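Local coordinates for protein alpha-11 giardin (Giardia intestinalis, PDB 2II2) that binds calcium as a member of the annexin family and probably takes part in calcium-dependent phospholipid binding and in the parasite's cytoskeleton and attachment, at residues Gln114-Lys117 against Glu118-Asn122; Thr105-Glu108 against Arg109-Ala113; Gly72-Cys75 against Asn76-Arg80; Gly49-Phe52 against Ile53-Leu56. All coordinates share one frame; numbering follows the deposited sequence. Where two conformers were deposited one is given.

All four contacts are local, so none closes a long loop, and none crosses or encloses another. From the N terminus, contact 4 (49-56) comes first and starts helix 52-59. Contact 3 (72-80) follows and turns the chain from helix 64-73 into helix 76-89. Contact 2 (105-113) then opens helix 106-120, and contact 1 (114-122) ends it. Contacts 4 and 3 meet where Trp73 packs on Phe52 and Leu56. Contact 3 also touches both later contacts: Ile77 lies against Ala115 and Lys111, and Arg80 against Leu112. The series thus ties helices 52-59, 64-73, 76-89 and 106-120 of the annexin fold together.

Contact 1 of 4, residues Gln114-Lys117 against Glu118-Asn122; sequences QAYK and EKTGN
The carbonyls of Gln114, Ala115 and Tyr116 bond to the amides of Glu118, Lys119 and Thr120 as the last turn of helix 106-120 runs out. Gly121 then leaves the helix with positive phi (78°). Its N still donates to Lys117 O at 2.8 Å. After Gly121, Asn122 O comes back to the last turn, 3.3 Å from Lys117 CA in a CA-H...O contact.

Thr120 carries much of the side-chain contact. Its OG1 sits between the backbone N and the carbonyl carbon (chi1 74°) and donates to Tyr116 O at 2.9 Å. Thr120 N donates to the same oxygen from the opposite face of the carbonyl plane. Two bonds therefore grip Tyr116 O. Thr120 OG1 also accepts from Asn122 N at 3.0 Å, which makes an ST turn at the C-terminal end of the helix. The hydroxyl thus links the last turn to the chain that leaves it.

The Tyr116 ring lies beside this turn. Thr120 CG2 stands over the ring centre in a CH-pi contact, 3.9 Å from the centroid. Asn122 O lies at the ring edge, 3.3 Å from Tyr116 CD2. Asp127 binds both Tyr116 OH and Asn122 ND2. Lys117 bends along the outgoing chain, with its CD 3.6 Å from Asn122 C, and its NZ forms a salt bridge with Asp123.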
loop_
_atom_site.group_PDB
_atom_site.type_symbol
_atom_site.label_atom_id
_atom_site.label_comp_id
_atom_site.label_asym_id
_atom_site.label_seq_id
_atom_site.Cartn_x
_atom_site.Cartn_y
_atom_site.Cartn_z
ATOM N N GLN A 114 6.720 16.603 -2.650
ATOM C CA GLN A 114 7.235 17.424 -3.736
ATOM C C GLN A 114 6.522 17.128 -5.035
ATOM O O GLN A 114 6.120 18.046 -5.752
ATOM C CB GLN A 114 8.737 17.220 -3.887
ATOM C CG GLN A 114 9.521 17.794 -2.721
ATOM C CD GLN A 114 10.988 17.384 -2.723
ATOM O OE1 GLN A 114 11.367 16.332 -3.244
ATOM N NE2 GLN A 114 11.820 18.208 -2.102
ATOM N N ALA A 115 6.355 15.846 -5.347
ATOM C CA ALA A 115 5.689 15.436 -6.572
ATOM C C ALA A 115 4.227 15.819 -6.573
ATOM O O ALA A 115 3.672 16.181 -7.627
ATOM C CB ALA A 115 5.823 13.949 -6.789
ATOM N N TYR A 116 3.587 15.695 -5.411
ATOM C CA TYR A 116 2.188 16.027 -5.291
ATOM C C TYR A 116 1.958 17.524 -5.527
ATOM O O TYR A 116 1.005 17.899 -6.212
ATOM C CB TYR A 116 1.660 15.586 -3.931
ATOM C CG TYR A 116 0.192 15.797 -3.744
ATOM C CD1 TYR A 116 -0.727 14.768 -4.010
ATOM C CD2 TYR A 116 -0.288 17.021 -3.283
ATOM C CE1 TYR A 116 -2.092 14.970 -3.831
ATOM C CE2 TYR A 116 -1.638 17.227 -3.105
ATOM C CZ TYR A 116 -2.541 16.204 -3.364
ATOM O OH TYR A 116 -3.889 16.381 -3.161
ATOM N N LYS A 117 2.816 18.353 -4.935
ATOM C CA LYS A 117 2.765 19.809 -5.133
ATOM C C LYS A 117 3.023 20.173 -6.599
ATOM O O LYS A 117 2.329 21.013 -7.150
ATOM C CB LYS A 117 3.785 20.506 -4.213
ATOM C CG LYS A 117 3.932 22.030 -4.380
ATOM C CD LYS A 117 2.631 22.780 -4.249
ATOM C CE LYS A 117 2.888 24.294 -4.168
ATOM N NZ LYS A 117 3.221 24.770 -2.796
ATOM N N GLU A 118 4.006 19.530 -7.221
ATOM C CA GLU A 118 4.313 19.804 -8.631
ATOM C C GLU A 118 3.128 19.413 -9.516
ATOM O O GLU A 118 2.796 20.123 -10.467
ATOM C CB GLU A 118 5.592 19.080 -9.063
ATOM C CG GLU A 118 5.986 19.264 -10.536
ATOM C CD GLU A 118 6.371 20.697 -10.895
ATOM O OE1 GLU A 118 6.902 21.426 -10.022
ATOM O OE2 GLU A 118 6.151 21.093 -12.067
ATOM N N LYS A 119 2.466 18.298 -9.196
ATOM C CA LYS A 119 1.387 17.795 -10.044
ATOM C C LYS A 119 0.085 18.583 -9.881
ATOM O O LYS A 119 -0.591 18.917 -10.864
ATOM C CB LYS A 119 1.129 16.307 -9.769
ATOM C CG LYS A 119 -0.078 15.748 -10.517
ATOM C CD LYS A 119 0.183 14.352 -11.061
ATOM C CE LYS A 119 -0.914 13.899 -12.024
ATOM N NZ LYS A 119 -1.127 14.834 -13.176
ATOM N N THR A 120 -0.275 18.855 -8.636
ATOM C CA THR A 120 -1.584 19.403 -8.302
ATOM C C THR A 120 -1.574 20.903 -8.065
ATOM O O THR A 120 -2.631 21.529 -8.092
ATOM C CB THR A 120 -2.190 18.754 -7.019
ATOM O OG1 THR A 120 -1.499 19.242 -5.862
ATOM C CG2 THR A 120 -2.118 17.233 -7.085
ATOM N N GLY A 121 -0.389 21.462 -7.805
ATOM C CA GLY A 121 -0.262 22.863 -7.405
ATOM C C GLY A 121 -0.604 23.138 -5.951
ATOM O O GLY A 121 -0.514 24.284 -5.494
ATOM N N ASN A 122 -1.030 22.097 -5.224
ATOM C CA ASN A 122 -1.355 22.200 -3.807
ATOM C C ASN A 122 -0.402 21.378 -2.964
ATOM O O ASN A 122 0.029 20.308 -3.388
ATOM C CB ASN A 122 -2.766 21.684 -3.547
ATOM C CG ASN A 122 -3.827 22.511 -4.234
ATOM O OD1 ASN A 122 -3.528 23.431 -5.003
ATOM N ND2 ASN A 122 -5.073 22.172 -3.984
#

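Contact 2 of 4, residues Thr105-Glu108 against Arg109-Ala113; sequences TPDE and RLKLA
Asp107 and Lys111 form the salt bridge of this first part of helix 106-120. Lys111 NZ donates to Asp107 OD2 at 2.9 Å. Asp107 OD2 offers its syn lone pair, on the side of the other carboxylate oxygen. Asp107 CG is anti to the backbone N (chi1 -167°). The extended Lys111 chain passes Asp107 OD2 with CD at 3.6 Å, and the bend at its last torsion (chi4 54°) then turns NZ onto the oxygen.

Backbone bonds join the two segments one turn apart. Arg109 N donates to Thr105 O at 2.9 Å, and the amides of Leu110, Lys111 and Leu112 follow the same step.

The helix start is a capping box. Thr105 OG1, at the N-cap, accepts from Glu108 N at 3.0 Å. In return Glu108 OE1 accepts from Thr105 N at 2.9 Å, on its anti side and 28° out of the carboxylate plane.

A water adds a further link. It donates to Pro106 O at 2.6 Å and accepts from Arg109 NE at 3.0 Å, in the plane of the guanidinium. The other guanidinium nitrogens leave the helix: NH1 donates to the carbonyls of Ala145 and Glu148, and NH2 to Asn149 OD1.

The box satisfies the amides of Thr105 and Glu108 at the helix start, where the carboxylates of Asp107 and Glu108 would probably also be favoured by the helix dipole.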
loop_
_atom_site.group_PDB
_atom_site.type_symbol
_atom_site.label_atom_id
_atom_site.label_comp_id
_atom_site.label_asym_id
_atom_site.label_seq_id
_atom_site.Cartn_x
_atom_site.Cartn_y
_atom_site.Cartn_z
ATOM N N THR A 105 9.224 5.779 3.985
ATOM C CA THR A 105 10.337 6.356 4.713
ATOM C C THR A 105 10.194 7.887 4.743
ATOM O O THR A 105 9.425 8.454 3.965
ATOM C CB THR A 105 11.658 6.049 4.008
ATOM O OG1 THR A 105 11.624 6.659 2.716
ATOM C CG2 THR A 105 11.897 4.545 3.854
ATOM N N PRO A 106 10.928 8.571 5.633
ATOM C CA PRO A 106 10.892 10.037 5.540
ATOM C C PRO A 106 11.232 10.585 4.156
ATOM O O PRO A 106 10.622 11.554 3.721
ATOM C CB PRO A 106 11.939 10.476 6.565
ATOM C CG PRO A 106 11.975 9.350 7.571
ATOM C CD PRO A 106 11.781 8.107 6.744
ATOM N N ASP A 107 12.196 9.982 3.470
ATOM C CA ASP A 107 12.555 10.460 2.131
ATOM C C ASP A 107 11.439 10.207 1.124
ATOM O O ASP A 107 11.207 11.032 0.247
ATOM C CB ASP A 107 13.863 9.868 1.612
ATOM C CG ASP A 107 14.373 10.613 0.382
ATOM O OD1 ASP A 107 14.607 11.838 0.491
ATOM O OD2 ASP A 107 14.482 9.987 -0.697
ATOM N N GLU A 108 10.747 9.059 1.229
ATOM C CA GLU A 108 9.630 8.783 0.331
ATOM C C GLU A 108 8.518 9.779 0.591
ATOM O O GLU A 108 7.847 10.226 -0.324
ATOM C CB GLU A 108 9.107 7.358 0.493
ATOM C CG GLU A 108 10.032 6.322 -0.145
ATOM C CD GLU A 108 9.708 4.880 0.234
ATOM O OE1 GLU A 108 9.120 4.625 1.299
ATOM O OE2 GLU A 108 10.108 3.973 -0.525
ATOM N N ARG A 109 8.328 10.125 1.861
ATOM C CA ARG A 109 7.337 11.122 2.234
ATOM C C ARG A 109 7.669 12.485 1.623
ATOM O O ARG A 109 6.797 13.159 1.103
ATOM C CB ARG A 109 7.259 11.215 3.763
ATOM C CG ARG A 109 6.529 12.413 4.328
ATOM C CD ARG A 109 6.398 12.348 5.834
ATOM N NE ARG A 109 7.654 12.664 6.515
ATOM C CZ ARG A 109 7.790 12.702 7.838
ATOM N NH1 ARG A 109 6.735 12.454 8.632
ATOM N NH2 ARG A 109 8.980 13.005 8.365
ATOM N N LEU A 110 8.928 12.898 1.729
ATOM C CA LEU A 110 9.360 14.158 1.139
ATOM C C LEU A 110 9.206 14.177 -0.391
ATOM O O LEU A 110 8.685 15.142 -0.966
ATOM C CB LEU A 110 10.807 14.442 1.537
ATOM C CG LEU A 110 11.398 15.712 0.924
ATOM C CD1 LEU A 110 10.678 16.977 1.380
ATOM C CD2 LEU A 110 12.876 15.758 1.194
ATOM N N LYS A 111 9.616 13.099 -1.043
ATOM C CA LYS A 111 9.490 13.028 -2.490
ATOM C C LYS A 111 8.022 13.029 -2.916
ATOM O O LYS A 111 7.676 13.631 -3.927
ATOM C CB LYS A 111 10.211 11.796 -3.025
ATOM C CG LYS A 111 11.715 11.914 -2.935
ATOM C CD LYS A 111 12.405 10.726 -3.541
ATOM C CE LYS A 111 13.795 11.107 -4.033
ATOM N NZ LYS A 111 14.600 11.743 -2.954
ATOM N N LEU A 112 7.154 12.346 -2.171
ATOM C CA LEU A 112 5.728 12.378 -2.469
ATOM C C LEU A 112 5.207 13.803 -2.336
ATOM O O LEU A 112 4.499 14.279 -3.201
ATOM C CB LEU A 112 4.939 11.442 -1.541
ATOM C CG LEU A 112 3.415 11.564 -1.594
ATOM C CD1 LEU A 112 2.874 11.134 -2.972
ATOM C CD2 LEU A 112 2.751 10.745 -0.500
ATOM N N ALA A 113 5.558 14.487 -1.247
ATOM C CA ALA A 113 5.086 15.865 -1.035
ATOM C C ALA A 113 5.484 16.755 -2.209
ATOM O O ALA A 113 4.672 17.535 -2.717
ATOM C CB ALA A 113 5.650 16.426 0.277
HETATM O O HOH W 1 10.140 13.680 5.227
#

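Contact 3 of 4, residues Gly72-Cys75 against Asn76-Arg80; sequences GWDC and NISAR. With SO4 (sulfate ion), chain B.
Ser78 OG donates to Asp74 OD2 at 2.8 Å, on the syn side of the oxygen and 31° out of the carboxylate plane. The Ser78 hydroxyl is anti to its backbone N (chi1 170°), which turns it back to the residue just before the N-cap. The other oxygen, Asp74 OD1, accepts a weak bond from Cys75 N and forms a long, weak ion pair with Arg41.

Ala79 N closes the first turn on Cys75 O at 3.0 Å. Asn76 N points out of the helix start and donates to sulfate O3 at 2.9 Å. The sulfate probably comes from the crystallisation liquor.

Within the new helix, Arg80 grips Asn76 OD1 side-on. Its NE lies 2.9 Å from Asn76 OD1, and its NH2 donates to the same atom, which stays in the guanidinium plane. Arg80 NH1 donates to Ile103 O.

Packing is lighter between the segments, where Asp74 CB comes 4.4 Å from Ala79 CB. Farther out, Ile77 and Arg80 lean on helix 106-120, and Ala79 on Leu262 of helix 249-263.

This is a tight helix-turn-helix link between helices 64-73 and 76-89, with Cys75 at the N-cap and a sulfate on the amide of Asn76, in the all-helical annexin fold.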
loop_
_atom_site.group_PDB
_atom_site.type_symbol
_atom_site.label_atom_id
_atom_site.label_comp_id
_atom_site.label_asym_id
_atom_site.label_seq_id
_atom_site.Cartn_x
_atom_site.Cartn_y
_atom_site.Cartn_z
ATOM N N GLY A 72 2.174 -0.694 -11.630
ATOM C CA GLY A 72 3.452 -1.400 -11.643
ATOM C C GLY A 72 4.410 -0.871 -12.714
ATOM O O GLY A 72 5.619 -0.822 -12.488
ATOM N N TRP A 73 3.895 -0.468 -13.875
ATOM C CA TRP A 73 4.747 0.100 -14.935
ATOM C C TRP A 73 5.232 1.525 -14.678
ATOM O O TRP A 73 6.155 1.979 -15.336
ATOM C CB TRP A 73 4.013 0.040 -16.287
ATOM C CG TRP A 73 4.240 -1.226 -17.005
ATOM C CD1 TRP A 73 3.449 -2.339 -17.045
ATOM C CD2 TRP A 73 5.382 -1.519 -17.798
ATOM N NE1 TRP A 73 4.035 -3.302 -17.838
ATOM C CE2 TRP A 73 5.222 -2.826 -18.314
ATOM C CE3 TRP A 73 6.527 -0.791 -18.154
ATOM C CZ2 TRP A 73 6.169 -3.432 -19.157
ATOM C CZ3 TRP A 73 7.471 -1.401 -19.004
ATOM C CH2 TRP A 73 7.288 -2.707 -19.476
ATOM N N ASP A 74 4.566 2.244 -13.772
ATOM C CA ASP A 74 4.921 3.645 -13.529
ATOM C C ASP A 74 6.110 3.747 -12.567
ATOM O O ASP A 74 6.500 2.763 -11.924
ATOM C CB ASP A 74 3.707 4.357 -12.899
ATOM C CG ASP A 74 3.705 5.874 -13.118
ATOM O OD1 ASP A 74 4.682 6.433 -13.667
ATOM O OD2 ASP A 74 2.677 6.483 -12.742
ATOM N N CYS A 75 6.674 4.951 -12.460
ATOM C CA CYS A 75 7.593 5.267 -11.358
ATOM C C CYS A 75 6.820 5.319 -10.035
ATOM O O CYS A 75 5.659 5.766 -9.993
ATOM C CB CYS A 75 8.337 6.572 -11.628
ATOM S SG CYS A 75 9.506 6.387 -12.994
ATOM N N ASN A 76 7.456 4.858 -8.956
ATOM C CA ASN A 76 6.748 4.633 -7.704
ATOM C C ASN A 76 6.130 5.916 -7.128
ATOM O O ASN A 76 5.002 5.896 -6.625
ATOM C CB ASN A 76 7.718 3.997 -6.721
ATOM C CG ASN A 76 7.067 3.648 -5.430
ATOM O OD1 ASN A 76 7.180 4.378 -4.436
ATOM N ND2 ASN A 76 6.359 2.528 -5.424
ATOM N N ILE A 77 6.862 7.034 -7.192
ATOM C CA ILE A 77 6.335 8.254 -6.597
ATOM C C ILE A 77 5.127 8.761 -7.397
ATOM O O ILE A 77 4.144 9.198 -6.818
ATOM C CB ILE A 77 7.440 9.326 -6.394
ATOM C CG1 ILE A 77 8.490 8.858 -5.367
ATOM C CG2 ILE A 77 6.819 10.657 -5.998
ATOM C CD1 ILE A 77 7.937 8.550 -3.951
ATOM N N SER A 78 5.203 8.693 -8.727
ATOM C CA SER A 78 4.082 9.066 -9.576
ATOM C C SER A 78 2.854 8.210 -9.276
ATOM O O SER A 78 1.739 8.721 -9.157
ATOM C CB SER A 78 4.470 8.926 -11.051
ATOM O OG SER A 78 3.364 9.067 -11.895
ATOM N N ALA A 79 3.081 6.918 -9.099
ATOM C CA ALA A 79 2.007 5.998 -8.742
ATOM C C ALA A 79 1.352 6.429 -7.426
ATOM O O ALA A 79 0.123 6.455 -7.308
ATOM C CB ALA A 79 2.544 4.575 -8.635
ATOM N N ARG A 80 2.166 6.758 -6.429
ATOM C CA ARG A 80 1.634 7.210 -5.140
ATOM C C ARG A 80 0.802 8.476 -5.291
ATOM O O ARG A 80 -0.276 8.582 -4.677
ATOM C CB ARG A 80 2.770 7.458 -4.157
ATOM C CG ARG A 80 3.476 6.187 -3.672
ATOM C CD ARG A 80 4.472 6.542 -2.603
ATOM N NE ARG A 80 5.451 5.469 -2.427
ATOM C CZ ARG A 80 5.631 4.760 -1.312
ATOM N NH1 ARG A 80 4.912 4.972 -0.210
ATOM N NH2 ARG A 80 6.558 3.820 -1.306
HETATM S S SO4 B . 11.316 4.290 -9.836
HETATM O O1 SO4 B . 12.396 3.850 -8.953
HETATM O O2 SO4 B . 11.675 3.960 -11.213
HETATM O O3 SO4 B . 10.036 3.680 -9.461
HETATM O O4 SO4 B . 11.198 5.750 -9.736
#

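Contact 4 of 4, residues Gly49-Phe52 against Ile53-Leu56; sequences GLEF and IAFL
Glu51 caps the N terminus of helix 52-59 with its own carboxylate. Its OE1 accepts from Ala54 N at 3.0 Å, and its OE2 accepts from Ile53 N at 3.1 Å. Glu51 is thus a glutamate N-cap, with one oxygen for each of two amides. Both donors come from above the carboxylate plane, 45° out of it at OE1 and 60° at OE2. The flat group therefore lies across the helix start. The chain has to fold back to do this: CG is anti to the backbone N, and chi2 bends to -88°. The negative charge sits where the helix dipole would probably favour it.

The backbone continues the turn. Phe55 N donates to Glu51 O, and Leu56 N to Phe52 O at 2.8 Å.

Two apolar pairs stand out. Leu50 lays CD1 over the centre of the Phe55 ring in a CH-pi contact, 3.9 Å from the centroid. Leu56, one turn on from Phe52, brings its CD1 to 3.8 Å from Phe52 CE2.

The second shell comes from neighbouring helices. Phe52 meets Phe44 edge-to-face and also meets the Trp73 ring, with the planes inclined. Leu17 of helix 9-18 touches both Phe52 and Phe55. Leu56 packs on Met69 and Trp73 of helix 64-73. Its side chain is also about 4 Å from those of Ile60 and Glu66, which bind calcium in another crystal structure of this protein. At the cap itself, the methyl carbon Ala54 CB lies 3.2 Å from Glu51 OE1.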
loop_
_atom_site.group_PDB
_atom_site.type_symbol
_atom_site.label_atom_id
_atom_site.label_comp_id
_atom_site.label_asym_id
_atom_site.label_seq_id
_atom_site.Cartn_x
_atom_site.Cartn_y
_atom_site.Cartn_z
ATOM N N GLY A 49 5.317 7.610 -30.562
ATOM C CA GLY A 49 4.512 8.821 -30.357
ATOM C C GLY A 49 3.452 8.689 -29.261
ATOM O O GLY A 49 2.697 9.636 -29.004
ATOM N N LEU A 50 3.378 7.520 -28.617
ATOM C CA LEU A 50 2.356 7.207 -27.618
ATOM C C LEU A 50 2.990 7.124 -26.247
ATOM O O LEU A 50 3.998 6.439 -26.061
ATOM C CB LEU A 50 1.702 5.858 -27.935
ATOM C CG LEU A 50 1.112 5.689 -29.339
ATOM C CD1 LEU A 50 0.904 4.231 -29.706
ATOM C CD2 LEU A 50 -0.167 6.496 -29.488
ATOM N N GLU A 51 2.411 7.838 -25.291
ATOM C CA GLU A 51 2.763 7.651 -23.891
ATOM C C GLU A 51 2.339 6.264 -23.419
ATOM O O GLU A 51 1.189 5.871 -23.592
ATOM C CB GLU A 51 2.133 8.765 -23.054
ATOM C CG GLU A 51 2.738 8.904 -21.658
ATOM C CD GLU A 51 2.070 8.006 -20.626
ATOM O OE1 GLU A 51 0.834 8.038 -20.524
ATOM O OE2 GLU A 51 2.772 7.292 -19.876
ATOM N N PHE A 52 3.272 5.521 -22.831
ATOM C CA PHE A 52 3.040 4.096 -22.613
ATOM C C PHE A 52 1.875 3.763 -21.700
ATOM O O PHE A 52 1.101 2.889 -22.027
ATOM C CB PHE A 52 4.319 3.419 -22.114
ATOM C CG PHE A 52 4.168 1.931 -21.892
ATOM C CD1 PHE A 52 4.294 1.032 -22.962
ATOM C CD2 PHE A 52 3.854 1.424 -20.621
ATOM C CE1 PHE A 52 4.139 -0.341 -22.768
ATOM C CE2 PHE A 52 3.676 0.044 -20.423
ATOM C CZ PHE A 52 3.844 -0.836 -21.497
ATOM N N ILE A 53 1.784 4.432 -20.557
ATOM C CA ILE A 53 0.792 4.077 -19.560
ATOM C C ILE A 53 -0.604 4.391 -20.075
ATOM O O ILE A 53 -1.495 3.569 -19.980
ATOM C CB ILE A 53 1.095 4.732 -18.192
ATOM C CG1 ILE A 53 2.453 4.215 -17.709
ATOM C CG2 ILE A 53 -0.046 4.443 -17.203
ATOM C CD1 ILE A 53 2.841 4.634 -16.356
ATOM N N ALA A 54 -0.774 5.555 -20.691
ATOM C CA ALA A 54 -2.079 5.888 -21.222
ATOM C C ALA A 54 -2.494 4.917 -22.334
ATOM O O ALA A 54 -3.644 4.546 -22.449
ATOM C CB ALA A 54 -2.100 7.340 -21.734
ATOM N N PHE A 55 -1.527 4.525 -23.158
ATOM C CA PHE A 55 -1.808 3.571 -24.228
ATOM C C PHE A 55 -2.177 2.214 -23.649
ATOM O O PHE A 55 -3.107 1.595 -24.105
ATOM C CB PHE A 55 -0.616 3.465 -25.174
ATOM C CG PHE A 55 -0.854 2.572 -26.371
ATOM C CD1 PHE A 55 -1.798 2.919 -27.330
ATOM C CD2 PHE A 55 -0.106 1.410 -26.563
ATOM C CE1 PHE A 55 -2.034 2.115 -28.431
ATOM C CE2 PHE A 55 -0.334 0.589 -27.663
ATOM C CZ PHE A 55 -1.284 0.940 -28.614
ATOM N N LEU A 56 -1.439 1.761 -22.633
ATOM C CA LEU A 56 -1.804 0.528 -21.931
ATOM C C LEU A 56 -3.257 0.610 -21.428
ATOM O O LEU A 56 -4.032 -0.313 -21.636
ATOM C CB LEU A 56 -0.804 0.240 -20.818
ATOM C CG LEU A 56 -0.995 -1.047 -20.010
ATOM C CD1 LEU A 56 0.316 -1.499 -19.421
ATOM C CD2 LEU A 56 -2.021 -0.852 -18.906
#